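Local coordinates for uncharacterized protein (Eubacterium rectale, PDB 5COZ), which is of unknown function but resembles the regulatory protein YycH and is probably made as a lipoprotein, consistent with a role at the cell envelope, at residues 21-26 / 274-279; 113-118 / 128-133. All blocks are in the same frame, centred on the assembly; numbering follows the deposited sequence. Where two conformers were deposited one is given.

Contact 1: 21-26 / 274-279; sequences NSLDEE and LHPSSI
Asp24 and His275 meet side chain to side chain: the ring nitrogen ND1 donates to OD1 of the aspartate over 2.7 Å. OD1 lies close to the plane of the ring and is approached on its anti side, and the carboxylate is turned 65° from the imidazole. Asp24 reaches the ring because its CG is anti to the backbone N (chi1 -159°), which swings the carboxylate across to the histidine. Over one face of the imidazole sits a backbone carbonyl, Glu25 O being 3.3 Å from CE1 and offset toward the rim. The far nitrogen, NE2, is 2.8 Å from a water that donates to Glu26 O, and with both its nitrogens engaged the ring is fixed in rotation. Histidine suits the place, since one flat group can serve two polar partners on different sides. With an alanine in place of His275, the Asp24 carboxylate is likely to lose its ring N-H partner and the bridging water its ring contact.

Next to this pair, Leu23 O accepts from Ser277 N at 3.2 Å. An amide so near the start of a helix lacks an acceptor within it, and this carbonyl supplies one. Pro276, which has no N-H to satisfy, brings its CD to 3.3 Å from Leu23 O, while its CG rests 4.1 Å from Leu23 CB. The negative charge of Asp24 near this helix start is likely to be favourable. Further out, Tyr57 donates its hydroxyl to Glu25 O and its ring meets that of His275, while Leu31 and Trp321 touch Pro276. The Asp24-His275 pair is a His-carboxylate hydrogen bond, placed where the chain leaving helix 16-22 meets the start of helix 276-288.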
loop_
_atom_site.group_PDB
_atom_site.type_symbol
_atom_site.label_atom_id
_atom_site.label_comp_id
_atom_site.label_asym_id
_atom_site.label_seq_id
_atom_site.Cartn_x
_atom_site.Cartn_y
_atom_site.Cartn_z
ATOM N N ASN A 21 4.372 25.631 9.856
ATOM C CA ASN A 21 3.830 26.685 9.009
ATOM C C ASN A 21 3.782 26.244 7.541
ATOM O O ASN A 21 2.795 26.531 6.851
ATOM C CB ASN A 21 4.635 27.967 9.162
ATOM C CG ASN A 21 4.029 29.133 8.430
ATOM O OD1 ASN A 21 2.890 29.538 8.689
ATOM N ND2 ASN A 21 4.752 29.651 7.457
ATOM N N SER A 22 4.808 25.496 7.079
ATOM C CA SER A 22 4.871 25.004 5.701
ATOM C C SER A 22 3.725 24.007 5.426
ATOM O O SER A 22 3.292 23.888 4.290
ATOM C CB SER A 22 6.218 24.340 5.413
ATOM O OG SER A 22 6.310 23.009 5.911
ATOM N N LEU A 23 3.184 23.384 6.493
ATOM C CA LEU A 23 2.085 22.438 6.342
ATOM C C LEU A 23 0.719 23.101 6.480
ATOM O O LEU A 23 -0.302 22.403 6.469
ATOM C CB LEU A 23 2.205 21.287 7.355
ATOM C CG LEU A 23 3.413 20.387 7.141
ATOM C CD1 LEU A 23 3.530 19.406 8.282
ATOM C CD2 LEU A 23 3.363 19.650 5.803
ATOM N N ASP A 24 0.693 24.445 6.550
ATOM C CA ASP A 24 -0.556 25.176 6.722
ATOM C C ASP A 24 -0.961 25.919 5.451
ATOM O O ASP A 24 -1.648 26.943 5.512
ATOM C CB ASP A 24 -0.389 26.145 7.903
ATOM C CG ASP A 24 -1.682 26.615 8.552
ATOM O OD1 ASP A 24 -2.756 26.010 8.272
ATOM O OD2 ASP A 24 -1.638 27.617 9.290
ATOM N N GLU A 25 -0.552 25.409 4.293
ATOM C CA GLU A 25 -0.868 26.042 3.007
ATOM C C GLU A 25 -2.385 26.058 2.736
ATOM O O GLU A 25 -3.073 25.042 2.935
ATOM C CB GLU A 25 -0.168 25.289 1.867
ATOM C CG GLU A 25 1.336 25.522 1.830
ATOM C CD GLU A 25 1.773 26.903 1.375
ATOM O OE1 GLU A 25 0.924 27.677 0.878
ATOM O OE2 GLU A 25 2.983 27.200 1.483
ATOM N N GLU A 26 -2.902 27.198 2.269
ATOM C CA GLU A 26 -4.331 27.334 1.964
ATOM C C GLU A 26 -4.718 26.466 0.756
ATOM O O GLU A 26 -5.869 26.057 0.656
ATOM C CB GLU A 26 -4.738 28.813 1.745
ATOM C CG GLU A 26 -4.155 29.483 0.515
ATOM C CD GLU A 26 -4.644 30.894 0.243
ATOM O OE1 GLU A 26 -4.548 31.748 1.155
ATOM O OE2 GLU A 26 -5.090 31.153 -0.898
ATOM N N LEU A 274 -8.845 19.237 7.656
ATOM C CA LEU A 274 -7.797 19.996 8.310
ATOM C C LEU A 274 -6.548 20.024 7.471
ATOM O O LEU A 274 -6.228 19.037 6.795
ATOM C CB LEU A 274 -7.459 19.311 9.648
ATOM C CG LEU A 274 -8.501 19.451 10.753
ATOM C CD1 LEU A 274 -8.162 18.542 11.922
ATOM C CD2 LEU A 274 -8.611 20.919 11.215
ATOM N N HIS A 275 -5.776 21.108 7.582
ATOM C CA HIS A 275 -4.449 21.145 6.979
ATOM C C HIS A 275 -3.574 20.183 7.765
ATOM O O HIS A 275 -3.798 19.980 8.967
ATOM C CB HIS A 275 -3.853 22.558 7.039
ATOM C CG HIS A 275 -4.605 23.584 6.241
ATOM N ND1 HIS A 275 -4.245 24.917 6.296
ATOM C CD2 HIS A 275 -5.649 23.449 5.392
ATOM C CE1 HIS A 275 -5.094 25.563 5.508
ATOM N NE2 HIS A 275 -5.934 24.729 4.908
ATOM N N PRO A 276 -2.520 19.639 7.156
ATOM C CA PRO A 276 -1.713 18.648 7.892
ATOM C C PRO A 276 -0.894 19.271 9.024
ATOM O O PRO A 276 -0.438 18.538 9.913
ATOM C CB PRO A 276 -0.847 17.995 6.810
ATOM C CG PRO A 276 -0.796 19.025 5.670
ATOM C CD PRO A 276 -2.142 19.719 5.722
ATOM N N SER A 277 -0.750 20.617 9.052
ATOM C CA SER A 277 -0.090 21.272 10.186
ATOM C C SER A 277 -0.801 20.920 11.497
ATOM O O SER A 277 -0.139 20.675 12.510
ATOM C CB SER A 277 -0.086 22.785 10.005
ATOM O OG SER A 277 -1.386 23.241 9.658
ATOM N N SER A 278 -2.148 20.931 11.471
ATOM C CA SER A 278 -2.984 20.661 12.646
ATOM C C SER A 278 -2.769 19.233 13.119
ATOM O O SER A 278 -2.640 18.992 14.311
ATOM C CB SER A 278 -4.457 20.890 12.319
ATOM O OG SER A 278 -4.670 22.223 11.879
ATOM N N ILE A 279 -2.641 18.302 12.175
ATOM C CA ILE A 279 -2.401 16.895 12.480
ATOM C C ILE A 279 -1.001 16.701 13.034
ATOM O O ILE A 279 -0.855 16.018 14.061
ATOM C CB ILE A 279 -2.630 16.047 11.221
ATOM C CG1 ILE A 279 -4.058 16.245 10.681
ATOM C CG2 ILE A 279 -2.288 14.556 11.472
ATOM C CD1 ILE A 279 -5.193 15.886 11.660
HETATM O O HOH W 1 -7.415 26.009 2.913
#

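Contact 2: 113-118 / 128-133; sequences YTQDSI and ETHDGK
Asp116 OD1 and His130 N face each other 4.0 Å apart, and a water bridges them, the unusual feature of this contact. It donates to Asp116 OD1 and to Thr114 O, and accepts from His130 N at 2.8 Å, so it stands in for direct pairing just where the strands give way to a turn and a helix. The other carboxylate oxygen of Asp116, OD2, takes the hydroxyl proton of Thr114 OG1 at 2.8 Å from above the carboxylate plane, and the side chain is thus held at both oxygens. Its OD1 also lies against Thr129, 3.3 Å from CA.

Thr129 is the N-cap of helix 130-137. Its OG1 sits between the backbone N and the carbonyl carbon (chi1 67°), from where it accepts from Gly132 N at 3.0 Å. A side chain at Gly132 would be somewhat crowded by that oxygen, which glycine avoids. Gln115 has positive phi (77°), as the first residue of a G1 beta bulge, opposite Asn111 together with Asp116; its CB packs 3.8 Å from His130 CB.

One step further into the strands, Ser117 and Glu128 form an antiparallel hydrogen-bonded pair, each N donating to the other's O at 2.9 Å. Their side chains share one face, where a second water joins Ser117 OG to Glu128 OE2. The imidazole of His130 turns elsewhere, NE2 bonding Asp206 in the loop that also carries Gln208 and so leads to the sodium site.

Strand 116-120 runs between strands 104-111 and 125-128, the latter pairing in turn with strand 252-258. Ile118, on the side away from helix 130-137, packs on Leu83 and Ala84 of helix 73-87.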
loop_
_atom_site.group_PDB
_atom_site.type_symbol
_atom_site.label_atom_id
_atom_site.label_comp_id
_atom_site.label_asym_id
_atom_site.label_seq_id
_atom_site.Cartn_x
_atom_site.Cartn_y
_atom_site.Cartn_z
ATOM N N TYR A 113 3.451 -27.094 -16.174
ATOM C CA TYR A 113 4.792 -27.250 -16.756
ATOM C C TYR A 113 5.716 -26.089 -16.328
ATOM O O TYR A 113 6.856 -26.323 -15.919
ATOM C CB TYR A 113 4.727 -27.320 -18.292
ATOM C CG TYR A 113 3.858 -28.430 -18.841
ATOM C CD1 TYR A 113 4.368 -29.713 -19.032
ATOM C CD2 TYR A 113 2.539 -28.189 -19.221
ATOM C CE1 TYR A 113 3.579 -30.736 -19.556
ATOM C CE2 TYR A 113 1.738 -29.206 -19.737
ATOM C CZ TYR A 113 2.265 -30.477 -19.913
ATOM O OH TYR A 113 1.482 -31.486 -20.421
ATOM N N THR A 114 5.219 -24.841 -16.424
ATOM C CA THR A 114 6.000 -23.625 -16.121
ATOM C C THR A 114 5.865 -23.162 -14.676
ATOM O O THR A 114 6.704 -22.395 -14.209
ATOM C CB THR A 114 5.572 -22.490 -17.038
ATOM O OG1 THR A 114 4.208 -22.166 -16.747
ATOM C CG2 THR A 114 5.739 -22.835 -18.513
ATOM N N GLN A 115 4.801 -23.591 -13.985
ATOM C CA GLN A 115 4.478 -23.236 -12.601
ATOM C C GLN A 115 3.891 -21.806 -12.534
ATOM O O GLN A 115 3.875 -21.212 -11.462
ATOM C CB GLN A 115 5.664 -23.415 -11.624
ATOM C CG GLN A 115 6.229 -24.838 -11.594
ATOM C CD GLN A 115 5.844 -25.575 -10.343
ATOM O OE1 GLN A 115 4.729 -26.094 -10.211
ATOM N NE2 GLN A 115 6.774 -25.652 -9.402
ATOM N N ASP A 116 3.371 -21.286 -13.663
ATOM C CA ASP A 116 2.661 -19.999 -13.693
ATOM C C ASP A 116 1.258 -20.212 -13.133
ATOM O O ASP A 116 0.689 -21.298 -13.298
ATOM C CB ASP A 116 2.548 -19.452 -15.124
ATOM C CG ASP A 116 3.847 -19.188 -15.855
ATOM O OD1 ASP A 116 4.785 -18.696 -15.224
ATOM O OD2 ASP A 116 3.903 -19.449 -17.071
ATOM N N SER A 117 0.693 -19.198 -12.477
ATOM C CA SER A 117 -0.650 -19.384 -11.952
ATOM C C SER A 117 -1.418 -18.089 -11.851
ATOM O O SER A 117 -0.836 -17.005 -11.751
ATOM C CB SER A 117 -0.629 -20.042 -10.574
ATOM O OG SER A 117 -0.134 -19.168 -9.578
ATOM N N ILE A 118 -2.750 -18.225 -11.900
ATOM C CA ILE A 118 -3.696 -17.155 -11.649
ATOM C C ILE A 118 -4.676 -17.651 -10.597
ATOM O O ILE A 118 -5.159 -18.780 -10.711
ATOM C CB ILE A 118 -4.410 -16.670 -12.928
ATOM C CG1 ILE A 118 -3.407 -16.119 -13.965
ATOM C CG2 ILE A 118 -5.529 -15.631 -12.591
ATOM C CD1 ILE A 118 -4.049 -15.854 -15.314
ATOM N N GLU A 128 1.017 -14.855 -11.123
ATOM C CA GLU A 128 2.469 -14.877 -10.903
ATOM C C GLU A 128 3.158 -15.945 -11.704
ATOM O O GLU A 128 2.582 -16.990 -11.988
ATOM C CB GLU A 128 2.810 -15.061 -9.409
ATOM C CG GLU A 128 2.284 -16.339 -8.771
ATOM C CD GLU A 128 2.401 -16.446 -7.263
ATOM O OE1 GLU A 128 2.872 -15.488 -6.609
ATOM O OE2 GLU A 128 2.033 -17.516 -6.732
ATOM N N THR A 129 4.406 -15.666 -12.070
ATOM C CA THR A 129 5.301 -16.660 -12.650
ATOM C C THR A 129 6.011 -17.309 -11.490
ATOM O O THR A 129 5.970 -16.782 -10.373
ATOM C CB THR A 129 6.300 -16.051 -13.643
ATOM O OG1 THR A 129 7.200 -15.201 -12.904
ATOM C CG2 THR A 129 5.627 -15.310 -14.784
ATOM N N HIS A 130 6.678 -18.456 -11.735
ATOM C CA HIS A 130 7.426 -19.106 -10.666
ATOM C C HIS A 130 8.530 -18.151 -10.126
ATOM O O HIS A 130 8.657 -17.983 -8.919
ATOM C CB HIS A 130 8.031 -20.413 -11.204
ATOM C CG HIS A 130 8.930 -21.109 -10.232
ATOM N ND1 HIS A 130 8.433 -21.696 -9.084
ATOM C CD2 HIS A 130 10.275 -21.261 -10.259
ATOM C CE1 HIS A 130 9.485 -22.194 -8.453
ATOM N NE2 HIS A 130 10.615 -21.948 -9.117
ATOM N N ASP A 131 9.254 -17.462 -11.022
ATOM C CA ASP A 131 10.298 -16.519 -10.602
ATOM C C ASP A 131 9.698 -15.306 -9.846
ATOM O O ASP A 131 10.262 -14.855 -8.848
ATOM C CB ASP A 131 11.110 -16.018 -11.804
ATOM C CG ASP A 131 11.971 -17.075 -12.482
ATOM O OD1 ASP A 131 12.092 -18.192 -11.926
ATOM O OD2 ASP A 131 12.538 -16.777 -13.563
ATOM N N GLY A 132 8.547 -14.823 -10.295
ATOM C CA GLY A 132 7.887 -13.695 -9.637
ATOM C C GLY A 132 7.428 -14.053 -8.235
ATOM O O GLY A 132 7.644 -13.308 -7.280
ATOM N N LYS A 133 6.809 -15.218 -8.106
ATOM C CA LYS A 133 6.407 -15.763 -6.804
ATOM C C LYS A 133 7.606 -15.784 -5.829
ATOM O O LYS A 133 7.501 -15.281 -4.703
ATOM C CB LYS A 133 5.859 -17.190 -6.981
ATOM C CG LYS A 133 5.341 -17.780 -5.673
ATOM C CD LYS A 133 4.744 -19.163 -5.878
ATOM C CE LYS A 133 5.693 -20.264 -5.573
ATOM N NZ LYS A 133 4.981 -21.568 -5.465
HETATM O O HOH W 2 6.910 -19.676 -14.234
HETATM O O HOH W 3 1.871 -19.912 -7.908
#

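Starting from the N terminus, the chain enters contact 1 at residues 21-26, at the end of helix 16-22, then makes a long excursion of nearly 250 residues before 274-279 returns to close that loop. Contact 2 falls wholly within the excursion: 113-118 and 128-133 close a short hairpin, and the two loops nest without crossing. Contact 1 joins an early helix to helix 276-288, beside the mixed sheet that holds strands from both ends of the chain. Contact 2 belongs to the separate antiparallel sheet built within the excursion. The contacts lie on opposite sides of the chain's centre, their own centres about 46 Å apart, and do not touch.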